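Uncharacterized conserved protein of COG5135 (Nostoc punctiforme, PDB 2I51) binds flavin mononucleotide and is related to pyridoxamine 5'-phosphate oxidase, so it is probably an FMN-dependent oxidoreductase whose substrate is not known. Local coordinates at residues A[17-28]-A[76-86]. Sequence-based numbering, arbitrary orientation.
Sequences RNRSLVYARYLQ and EICWYFPNTRE. With FMN (flavin mononucleotide), chain P; FMN (flavin mononucleotide), chain C; EDO (1,2-ethanediol), chain G; EDO (1,2-ethanediol), chain D.
Gln28 and Cys78 form an antiparallel hydrogen-bonded pair where strands 26-32 and 74-81 meet; beyond it the strands part, and side chains and water join the turn after helix 8-17 to the hairpin loop 82-85. Two waters lie in the widening gap, one near Tyr23 O and Tyr80 O, the other between Tyr26 O and Tyr80 N. Trp79 suits this opening because its long indole, CG anti to the backbone N (chi1 -167°), sends NE1 to Ala24 O, 2.8 Å away and near the ring plane. Leu27 CD2 makes a CH-pi contact over one face, 3.7 Å from the centroid of the Trp79 six-membered ring; Phe81 CZ meets the opposite face. Without the indole, as with an alanine here, Ala24 O would probably lose this donor and a gap open between Leu27 and Phe81. These strands belong to the split beta-barrel of the pyridoxamine 5'-phosphate oxidase family, and Tyr26 and Tyr80 touch different flavins of the dimer. At the hairpin, Asn18's short amide works both ways: OD1 accepts from Asn83 N (2.8 Å), while ND2 gives Thr84 OG1 a nearly straight bond (3.0 Å). Thr84 OG1 in turn donates to Glu86 OE2 (2.6 Å), which also salt-bridges Arg17 NH2 (3.0 Å); Thr84 CG2 sits over one face of the Arg17 guanidinium.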
loop_
_atom_site.group_PDB
_atom_site.type_symbol
_atom_site.label_atom_id
_atom_site.label_comp_id
_atom_site.label_asym_id
_atom_site.label_seq_id
_atom_site.Cartn_x
_atom_site.Cartn_y
_atom_site.Cartn_z
ATOM N N ARG A 17 -19.371 -7.964 -2.805
ATOM C CA ARG A 17 -19.427 -7.655 -4.225
ATOM C C ARG A 17 -18.114 -7.917 -4.919
ATOM O O ARG A 17 -18.068 -7.906 -6.151
ATOM C CB ARG A 17 -19.858 -6.219 -4.444
ATOM C CG ARG A 17 -21.288 -5.951 -4.134
ATOM C CD ARG A 17 -21.665 -4.548 -4.470
ATOM N NE ARG A 17 -20.883 -3.655 -3.636
ATOM C CZ ARG A 17 -20.824 -2.341 -3.742
ATOM N NH1 ARG A 17 -21.553 -1.696 -4.622
ATOM N NH2 ARG A 17 -20.035 -1.674 -2.899
ATOM N N ASN A 18 -17.075 -8.216 -4.168
ATOM C CA ASN A 18 -15.762 -8.579 -4.716
ATOM C C ASN A 18 -15.373 -10.035 -4.474
ATOM O O ASN A 18 -14.223 -10.412 -4.698
ATOM C CB ASN A 18 -14.664 -7.628 -4.211
ATOM C CG ASN A 18 -14.776 -6.259 -4.796
ATOM O OD1 ASN A 18 -14.046 -5.934 -5.739
ATOM N ND2 ASN A 18 -15.667 -5.436 -4.285
ATOM N N ARG A 19 -16.317 -10.865 -4.038
ATOM C CA ARG A 19 -16.032 -12.226 -3.609
ATOM C C ARG A 19 -15.514 -13.113 -4.761
ATOM O O ARG A 19 -14.899 -14.145 -4.435
ATOM C CB ARG A 19 -17.263 -12.833 -2.955
ATOM C CG ARG A 19 -18.388 -13.118 -3.844
ATOM C CD ARG A 19 -19.626 -13.551 -3.024
ATOM N NE ARG A 19 -20.739 -13.912 -3.867
ATOM C CZ ARG A 19 -21.512 -13.086 -4.545
ATOM N NH1 ARG A 19 -21.380 -11.766 -4.501
ATOM N NH2 ARG A 19 -22.502 -13.592 -5.280
ATOM N N SER A 20 -15.732 -12.723 -6.014
ATOM C CA SER A 20 -15.259 -13.526 -7.182
ATOM C C SER A 20 -13.742 -13.363 -7.334
ATOM O O SER A 20 -13.124 -14.117 -8.102
ATOM C CB SER A 20 -15.941 -13.103 -8.464
ATOM O OG SER A 20 -15.696 -11.771 -8.821
ATOM N N LEU A 21 -13.159 -12.354 -6.680
ATOM C CA LEU A 21 -11.711 -12.082 -6.789
ATOM C C LEU A 21 -11.011 -12.469 -5.516
ATOM O O LEU A 21 -11.191 -11.810 -4.471
ATOM C CB LEU A 21 -11.476 -10.632 -7.090
ATOM C CG LEU A 21 -12.241 -10.000 -8.245
ATOM C CD1 LEU A 21 -11.939 -8.493 -8.279
ATOM C CD2 LEU A 21 -11.916 -10.663 -9.594
ATOM N N VAL A 22 -10.188 -13.519 -5.558
ATOM C CA VAL A 22 -9.476 -13.958 -4.354
ATOM C C VAL A 22 -8.675 -12.806 -3.728
ATOM O O VAL A 22 -8.579 -12.635 -2.496
ATOM C CB VAL A 22 -8.515 -15.140 -4.637
ATOM C CG1 VAL A 22 -7.642 -15.471 -3.388
ATOM C CG2 VAL A 22 -9.309 -16.362 -5.082
ATOM N N TYR A 23 -8.097 -12.005 -4.617
ATOM C CA TYR A 23 -7.224 -10.932 -4.239
ATOM C C TYR A 23 -7.890 -9.657 -3.701
ATOM O O TYR A 23 -7.242 -8.684 -3.320
ATOM C CB TYR A 23 -6.295 -10.578 -5.411
ATOM C CG TYR A 23 -6.961 -10.415 -6.760
ATOM C CD1 TYR A 23 -7.436 -9.188 -7.150
ATOM C CD2 TYR A 23 -7.047 -11.474 -7.654
ATOM C CE1 TYR A 23 -7.993 -9.020 -8.369
ATOM C CE2 TYR A 23 -7.536 -11.298 -8.913
ATOM C CZ TYR A 23 -8.032 -10.085 -9.274
ATOM O OH TYR A 23 -8.560 -9.927 -10.558
ATOM N N ALA A 24 -9.207 -9.643 -3.671
ATOM C CA ALA A 24 -9.914 -8.531 -3.042
ATOM C C ALA A 24 -9.741 -8.584 -1.522
ATOM O O ALA A 24 -10.085 -7.626 -0.863
ATOM C CB ALA A 24 -11.373 -8.563 -3.389
ATOM N N ARG A 25 -9.223 -9.690 -0.982
ATOM C CA ARG A 25 -8.885 -9.779 0.437
ATOM C C ARG A 25 -7.418 -9.431 0.694
ATOM O O ARG A 25 -6.950 -9.559 1.830
ATOM C CB ARG A 25 -9.273 -11.104 1.006
ATOM C CG ARG A 25 -10.847 -11.212 1.011
ATOM C CD ARG A 25 -11.331 -12.559 1.380
ATOM N NE ARG A 25 -10.988 -12.819 2.763
ATOM C CZ ARG A 25 -11.794 -12.656 3.817
ATOM N NH1 ARG A 25 -13.053 -12.248 3.677
ATOM N NH2 ARG A 25 -11.324 -12.927 5.038
ATOM N N TYR A 26 -6.723 -8.892 -0.295
ATOM C CA TYR A 26 -5.349 -8.469 -0.115
ATOM C C TYR A 26 -5.330 -6.954 0.048
ATOM O O TYR A 26 -6.025 -6.213 -0.679
ATOM C CB TYR A 26 -4.490 -8.835 -1.313
ATOM C CG TYR A 26 -4.418 -10.277 -1.671
ATOM C CD1 TYR A 26 -4.809 -11.265 -0.810
ATOM C CD2 TYR A 26 -3.968 -10.641 -2.923
ATOM C CE1 TYR A 26 -4.763 -12.618 -1.212
ATOM C CE2 TYR A 26 -3.908 -11.934 -3.315
ATOM C CZ TYR A 26 -4.295 -12.911 -2.469
ATOM O OH TYR A 26 -4.243 -14.258 -2.877
ATOM N N LEU A 27 -4.574 -6.454 1.012
ATOM C CA LEU A 27 -4.539 -5.028 1.280
ATOM C C LEU A 27 -3.112 -4.629 1.627
ATOM O O LEU A 27 -2.251 -5.484 1.920
ATOM C CB LEU A 27 -5.545 -4.645 2.363
ATOM C CG LEU A 27 -5.435 -5.332 3.724
ATOM C CD1 LEU A 27 -4.218 -4.776 4.498
ATOM C CD2 LEU A 27 -6.771 -5.143 4.558
ATOM N N GLN A 28 -2.820 -3.344 1.625
ATOM C CA GLN A 28 -1.469 -2.845 1.851
ATOM C C GLN A 28 -1.339 -2.163 3.190
ATOM O O GLN A 28 -2.100 -1.199 3.472
ATOM C CB GLN A 28 -1.030 -1.933 0.699
ATOM C CG GLN A 28 -0.817 -2.673 -0.613
ATOM C CD GLN A 28 -2.050 -3.200 -1.261
ATOM O OE1 GLN A 28 -3.092 -2.516 -1.287
ATOM N NE2 GLN A 28 -1.989 -4.453 -1.766
ATOM N N GLU A 76 -1.310 2.504 8.704
ATOM C CA GLU A 76 -2.425 2.855 7.869
ATOM C C GLU A 76 -2.526 1.833 6.745
ATOM O O GLU A 76 -1.537 1.577 6.020
ATOM C CB GLU A 76 -2.253 4.234 7.239
ATOM C CG GLU A 76 -3.518 4.674 6.481
ATOM C CD GLU A 76 -3.541 6.175 6.221
ATOM O OE1 GLU A 76 -3.563 6.978 7.215
ATOM O OE2 GLU A 76 -3.543 6.607 5.055
ATOM N N ILE A 77 -3.685 1.188 6.662
ATOM C CA ILE A 77 -3.899 0.293 5.549
ATOM C C ILE A 77 -4.594 1.041 4.410
ATOM O O ILE A 77 -5.329 2.015 4.609
ATOM C CB ILE A 77 -4.641 -0.972 5.947
ATOM C CG1 ILE A 77 -6.013 -0.601 6.531
ATOM C CG2 ILE A 77 -3.755 -1.852 6.870
ATOM C CD1 ILE A 77 -6.954 -1.808 6.677
ATOM N N CYS A 78 -4.296 0.611 3.187
ATOM C CA CYS A 78 -5.024 1.031 2.017
ATOM C C CYS A 78 -5.514 -0.232 1.385
ATOM O O CYS A 78 -4.758 -1.164 1.138
ATOM C CB CYS A 78 -4.141 1.811 1.080
ATOM S SG CYS A 78 -5.040 2.445 -0.342
ATOM N N TRP A 79 -6.817 -0.262 1.124
ATOM C CA TRP A 79 -7.518 -1.470 0.645
ATOM C C TRP A 79 -8.369 -1.088 -0.557
ATOM O O TRP A 79 -9.326 -0.311 -0.423
ATOM C CB TRP A 79 -8.354 -1.994 1.750
ATOM C CG TRP A 79 -8.923 -3.394 1.579
ATOM C CD1 TRP A 79 -8.788 -4.259 0.522
ATOM C CD2 TRP A 79 -9.628 -4.105 2.608
ATOM N NE1 TRP A 79 -9.367 -5.484 0.857
ATOM C CE2 TRP A 79 -9.857 -5.414 2.123
ATOM C CE3 TRP A 79 -10.002 -3.795 3.910
ATOM C CZ2 TRP A 79 -10.508 -6.389 2.904
ATOM C CZ3 TRP A 79 -10.702 -4.714 4.644
ATOM C CH2 TRP A 79 -10.918 -5.988 4.144
ATOM N N TYR A 80 -8.002 -1.592 -1.722
ATOM C CA TYR A 80 -8.689 -1.304 -2.953
ATOM C C TYR A 80 -9.462 -2.522 -3.429
ATOM O O TYR A 80 -8.928 -3.664 -3.477
ATOM C CB TYR A 80 -7.711 -0.812 -4.071
ATOM C CG TYR A 80 -8.404 -0.501 -5.345
ATOM C CD1 TYR A 80 -9.300 0.563 -5.404
ATOM C CD2 TYR A 80 -8.276 -1.291 -6.481
ATOM C CE1 TYR A 80 -10.035 0.841 -6.533
ATOM C CE2 TYR A 80 -9.012 -1.010 -7.642
ATOM C CZ TYR A 80 -9.882 0.081 -7.678
ATOM O OH TYR A 80 -10.624 0.360 -8.776
ATOM N N PHE A 81 -10.723 -2.303 -3.790
ATOM C CA PHE A 81 -11.658 -3.340 -4.228
ATOM C C PHE A 81 -11.908 -3.165 -5.708
ATOM O O PHE A 81 -12.585 -2.257 -6.127
ATOM C CB PHE A 81 -12.962 -3.199 -3.446
ATOM C CG PHE A 81 -12.865 -3.683 -2.035
ATOM C CD1 PHE A 81 -13.087 -4.992 -1.722
ATOM C CD2 PHE A 81 -12.511 -2.814 -1.013
ATOM C CE1 PHE A 81 -13.012 -5.449 -0.378
ATOM C CE2 PHE A 81 -12.393 -3.240 0.294
ATOM C CZ PHE A 81 -12.675 -4.545 0.630
ATOM N N PRO A 82 -11.307 -4.046 -6.535
ATOM C CA PRO A 82 -11.307 -3.776 -7.955
ATOM C C PRO A 82 -12.602 -3.898 -8.711
ATOM O O PRO A 82 -12.786 -3.199 -9.707
ATOM C CB PRO A 82 -10.246 -4.749 -8.504
ATOM C CG PRO A 82 -9.480 -5.166 -7.428
ATOM C CD PRO A 82 -10.417 -5.161 -6.189
ATOM N N ASN A 83 -13.536 -4.718 -8.234
ATOM C CA ASN A 83 -14.789 -4.905 -8.961
ATOM C C ASN A 83 -15.746 -3.734 -8.737
ATOM O O ASN A 83 -16.571 -3.416 -9.554
ATOM C CB ASN A 83 -15.517 -6.143 -8.455
ATOM C CG ASN A 83 -15.333 -7.337 -9.309
ATOM O OD1 ASN A 83 -14.653 -7.296 -10.328
ATOM N ND2 ASN A 83 -15.956 -8.444 -8.885
ATOM N N THR A 84 -15.671 -3.126 -7.565
ATOM C CA THR A 84 -16.525 -2.014 -7.227
ATOM C C THR A 84 -15.832 -0.660 -7.247
ATOM O O THR A 84 -16.500 0.350 -7.064
ATOM C CB THR A 84 -17.151 -2.240 -5.848
ATOM O OG1 THR A 84 -16.125 -2.519 -4.908
ATOM C CG2 THR A 84 -18.146 -3.450 -5.893
ATOM N N ARG A 85 -14.524 -0.638 -7.521
ATOM C CA ARG A 85 -13.777 0.634 -7.680
ATOM C C ARG A 85 -13.924 1.521 -6.429
ATOM O O ARG A 85 -14.247 2.706 -6.503
ATOM C CB ARG A 85 -14.191 1.362 -8.959
ATOM C CG ARG A 85 -13.985 0.534 -10.215
ATOM C CD ARG A 85 -14.332 1.347 -11.500
ATOM N NE ARG A 85 -13.448 2.493 -11.683
ATOM C CZ ARG A 85 -13.809 3.751 -11.949
ATOM N NH1 ARG A 85 -15.087 4.144 -12.136
ATOM N NH2 ARG A 85 -12.851 4.651 -12.051
ATOM N N GLU A 86 -13.671 0.918 -5.260
ATOM C CA GLU A 86 -13.710 1.644 -3.995
ATOM C C GLU A 86 -12.475 1.396 -3.163
ATOM O O GLU A 86 -11.864 0.325 -3.278
ATOM C CB GLU A 86 -14.982 1.317 -3.227
ATOM C CG GLU A 86 -15.085 -0.054 -2.769
ATOM C CD GLU A 86 -16.504 -0.389 -2.249
ATOM O OE1 GLU A 86 -17.006 0.310 -1.346
ATOM O OE2 GLU A 86 -17.064 -1.401 -2.717
HETATM N N1 FMN P . -5.016 10.322 -6.159
HETATM C C2 FMN P . -4.006 11.024 -6.800
HETATM O O2 FMN P . -3.546 12.061 -6.309
HETATM N N3 FMN P . -3.471 10.544 -7.957
HETATM C C4 FMN P . -3.907 9.416 -8.611
HETATM O O4 FMN P . -3.318 8.947 -9.591
HETATM C C4A FMN P . -4.928 8.704 -7.987
HETATM N N5 FMN P . -5.422 7.552 -8.597
HETATM C C5A FMN P . -6.309 6.767 -7.858
HETATM C C6 FMN P . -6.720 5.546 -8.370
HETATM C C7 FMN P . -7.631 4.733 -7.682
HETATM C C7M FMN P . -7.950 3.344 -8.207
HETATM C C8 FMN P . -8.132 5.161 -6.462
HETATM C C8M FMN P . -8.935 4.200 -5.576
HETATM C C9 FMN P . -7.756 6.388 -5.964
HETATM C C9A FMN P . -6.841 7.219 -6.644
HETATM N N10 FMN P . -6.471 8.478 -6.143
HETATM C C10 FMN P . -5.445 9.188 -6.768
HETATM C "C1'" FMN P . -7.070 9.072 -4.911
HETATM C "C2'" FMN P . -6.157 8.785 -3.740
HETATM O "O2'" FMN P . -6.180 7.375 -3.376
HETATM C "C3'" FMN P . -6.501 9.667 -2.526
HETATM O "O3'" FMN P . -7.892 9.514 -2.188
HETATM C "C4'" FMN P . -6.258 11.120 -2.895
HETATM O "O4'" FMN P . -5.073 11.331 -3.661
HETATM C "C5'" FMN P . -6.102 11.876 -1.594
HETATM O "O5'" FMN P . -4.986 11.410 -0.880
HETATM P P FMN P . -4.239 12.252 0.239
HETATM O O1P FMN P . -3.450 13.340 -0.442
HETATM O O2P FMN P . -5.397 12.837 1.044
HETATM O O3P FMN P . -3.396 11.312 1.014
HETATM N N1 FMN C . 3.276 -11.157 4.686
HETATM C C2 FMN C . 2.811 -11.334 5.936
HETATM O O2 FMN C . 3.518 -11.145 6.931
HETATM N N3 FMN C . 1.489 -11.685 6.124
HETATM C C4 FMN C . 0.627 -11.896 5.089
HETATM O O4 FMN C . -0.632 -12.080 5.277
HETATM C C4A FMN C . 1.093 -11.717 3.796
HETATM N N5 FMN C . 0.273 -11.942 2.703
HETATM C C5A FMN C . 0.751 -11.547 1.426
HETATM C C6 FMN C . -0.091 -11.649 0.340
HETATM C C7 FMN C . 0.320 -11.305 -0.958
HETATM C C7M FMN C . -0.693 -11.184 -2.067
HETATM C C8 FMN C . 1.646 -10.906 -1.116
HETATM C C8M FMN C . 2.076 -10.275 -2.447
HETATM C C9 FMN C . 2.509 -10.822 -0.021
HETATM C C9A FMN C . 2.075 -11.183 1.247
HETATM N N10 FMN C . 2.910 -11.131 2.340
HETATM C C10 FMN C . 2.437 -11.331 3.600
HETATM C "C1'" FMN C . 4.405 -10.879 2.179
HETATM C "C2'" FMN C . 4.661 -9.397 2.480
HETATM O "O2'" FMN C . 4.099 -8.559 1.439
HETATM C "C3'" FMN C . 6.147 -9.061 2.711
HETATM O "O3'" FMN C . 6.874 -9.545 1.600
HETATM C "C4'" FMN C . 6.604 -9.803 3.985
HETATM O "O4'" FMN C . 5.652 -9.781 5.054
HETATM C "C5'" FMN C . 7.862 -9.097 4.488
HETATM O "O5'" FMN C . 7.546 -7.741 4.776
HETATM P P FMN C . 8.410 -6.928 5.809
HETATM O O1P FMN C . 8.201 -7.421 7.195
HETATM O O2P FMN C . 9.895 -7.132 5.370
HETATM O O3P FMN C . 8.087 -5.482 5.613
HETATM C C1 EDO G . -7.733 8.649 6.834
HETATM O O1 EDO G . -6.879 8.373 5.715
HETATM C C2 EDO G . -8.036 7.246 7.302
HETATM O O2 EDO G . -6.813 6.538 7.338
HETATM C C1 EDO D . -19.343 -5.271 -9.885
HETATM O O1 EDO D . -19.776 -4.004 -9.380
HETATM C C2 EDO D . -19.891 -6.395 -9.024
HETATM O O2 EDO D . -20.971 -5.881 -8.252
HETATM O O HOH W 1 -19.465 1.164 -2.958
HETATM O O HOH W 2 -7.365 -5.827 -3.381
HETATM O O HOH W 3 -5.729 -3.353 -1.698
#